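PDB 7C45: CCHC-type domain-containing protein from Trypanosoma brucei brucei, which probably acts as a 3'-5' RNA exonuclease of the RNase D family that trims guide RNAs, carrying zinc knuckles that bind RNA. Local coordinates for residues G256-H259 with G265-E268. Sequence-based numbering, arbitrary orientation.
With ZN (zinc ion), chain C; nucleotides of chain B.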
loop_
_atom_site.group_PDB
_atom_site.type_symbol
_atom_site.label_atom_id
_atom_site.label_comp_id
_atom_site.label_asym_id
_atom_site.label_seq_id
_atom_site.Cartn_x
_atom_site.Cartn_y
_atom_site.Cartn_z
ATOM N N GLY A 256 -9.944 -14.797 -14.150
ATOM C CA GLY A 256 -11.357 -15.092 -14.225
ATOM C C GLY A 256 -12.088 -14.249 -15.248
ATOM O O GLY A 256 -11.514 -13.453 -15.985
ATOM N N GLY A 257 -13.394 -14.473 -15.315
ATOM C CA GLY A 257 -14.250 -13.685 -16.164
ATOM C C GLY A 257 -15.705 -13.835 -15.755
ATOM O O GLY A 257 -16.032 -14.481 -14.757
ATOM N N CYS A 258 -16.573 -13.217 -16.539
ATOM C CA CYS A 258 -17.982 -13.141 -16.188
ATOM C C CYS A 258 -18.642 -14.493 -16.443
ATOM O O CYS A 258 -18.627 -15.000 -17.565
ATOM C CB CYS A 258 -18.673 -12.044 -16.983
ATOM S SG CYS A 258 -20.451 -12.006 -16.710
ATOM N N HIS A 259 -19.197 -15.091 -15.396
ATOM C CA HIS A 259 -19.862 -16.379 -15.584
ATOM C C HIS A 259 -21.084 -16.287 -16.488
ATOM O O HIS A 259 -21.516 -17.315 -17.023
ATOM C CB HIS A 259 -20.297 -16.949 -14.236
ATOM C CG HIS A 259 -19.164 -17.380 -13.368
ATOM N ND1 HIS A 259 -19.353 -17.944 -12.124
ATOM C CD2 HIS A 259 -17.827 -17.328 -13.558
ATOM C CE1 HIS A 259 -18.176 -18.216 -11.587
ATOM N NE2 HIS A 259 -17.234 -17.859 -12.438
ATOM N N GLY A 265 -12.964 -8.922 -17.607
ATOM C CA GLY A 265 -13.067 -7.530 -17.212
ATOM C C GLY A 265 -14.174 -7.225 -16.231
ATOM O O GLY A 265 -14.176 -6.137 -15.635
ATOM N N HIS A 266 -15.119 -8.141 -16.026
ATOM C CA HIS A 266 -16.157 -7.911 -15.039
ATOM C C HIS A 266 -16.694 -9.252 -14.553
ATOM O O HIS A 266 -16.370 -10.311 -15.100
ATOM C CB HIS A 266 -17.294 -7.071 -15.602
ATOM C CG HIS A 266 -18.072 -7.761 -16.678
ATOM N ND1 HIS A 266 -17.809 -7.585 -18.022
ATOM C CD2 HIS A 266 -19.139 -8.595 -16.605
ATOM C CE1 HIS A 266 -18.664 -8.310 -18.728
ATOM N NE2 HIS A 266 -19.473 -8.933 -17.888
ATOM N N THR A 267 -17.521 -9.190 -13.516
ATOM C CA THR A 267 -18.127 -10.385 -12.953
ATOM C C THR A 267 -19.616 -10.390 -13.236
ATOM O O THR A 267 -20.212 -9.384 -13.620
ATOM C CB THR A 267 -17.922 -10.495 -11.438
ATOM O OG1 THR A 267 -18.713 -9.502 -10.787
ATOM C CG2 THR A 267 -16.468 -10.331 -11.049
ATOM N N GLU A 268 -20.207 -11.557 -12.990
ATOM C CA GLU A 268 -21.631 -11.758 -13.194
ATOM C C GLU A 268 -22.448 -10.695 -12.477
ATOM O O GLU A 268 -23.431 -10.193 -13.020
ATOM C CB GLU A 268 -22.003 -13.168 -12.705
ATOM C CG GLU A 268 -23.486 -13.450 -12.575
ATOM C CD GLU A 268 -23.752 -14.776 -11.883
ATOM O OE1 GLU A 268 -23.331 -15.813 -12.408
ATOM O OE2 GLU A 268 -24.355 -14.770 -10.791
HETATM ZN ZN ZN C . -20.927 -10.449 -18.371
ATOM P P U B 4 -15.581 2.833 -19.165
ATOM O OP1 U B 4 -14.556 3.880 -18.910
ATOM O OP2 U B 4 -16.172 2.733 -20.523
ATOM O "O5'" U B 4 -15.043 1.390 -18.735
ATOM C "C5'" U B 4 -15.908 0.250 -18.653
ATOM C "C4'" U B 4 -16.432 0.028 -17.251
ATOM O "O4'" U B 4 -17.607 -0.831 -17.286
ATOM C "C3'" U B 4 -15.475 -0.615 -16.250
ATOM O "O3'" U B 4 -15.782 -0.044 -14.975
ATOM C "C2'" U B 4 -15.939 -2.079 -16.254
ATOM O "O2'" U B 4 -15.609 -2.800 -15.084
ATOM C "C1'" U B 4 -17.441 -1.891 -16.367
ATOM N N1 U B 4 -18.245 -3.025 -16.854
ATOM C C2 U B 4 -19.236 -3.543 -16.026
ATOM O O2 U B 4 -19.409 -3.179 -14.888
ATOM N N3 U B 4 -20.001 -4.555 -16.565
ATOM C C4 U B 4 -19.877 -5.057 -17.836
ATOM O O4 U B 4 -20.648 -5.948 -18.206
ATOM C C5 U B 4 -18.856 -4.452 -18.636
ATOM C C6 U B 4 -18.104 -3.479 -18.147
HETATM O O HOH W 1 -18.523 -14.043 -12.735
HETATM O O HOH W 2 -22.125 -18.430 -11.851
#
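Cys258 and His266 meet at a zinc ion, SG of Cys258 binding it at 2.3 Å and NE2 of His266 at 2.2 Å; Cys261 and Cys271 supply the other two ligands. SG of Cys258 stands anti to the backbone N (chi1 174°), which turns it to the metal and leaves it 3.7 Å from CA of Glu268. CB of Cys258 meanwhile comes within 3.3 Å of His266 NE2, approaching the ring obliquely. The imidazole leaves its backbone with CG between N and the carbonyl carbon (chi1 67°), a turn that carries NE2 back to the zinc although CB starts off away from the cysteine. Over the centre of one face of this ring sits O4 of U4 of chain B, 3.1 Å from CE1, so the face of the zinc-bound imidazole carries the O4 edge of the uracil.

Glu268 closes the other end through water. One water accepts from the backbone N of both His259 and Glu268, bridging the two loop segments. A second lies in the plane of the His259 ring at its edge, bonded to ND1 and donating to OE1 of Glu268 at 2.9 Å. The other carboxylate oxygen, OE2, forms a salt bridge with Lys274. With three cysteines and one histidine around the metal, this is the compact CCHC zinc knuckle known from retroviral nucleocapsid proteins, here engaging RNA.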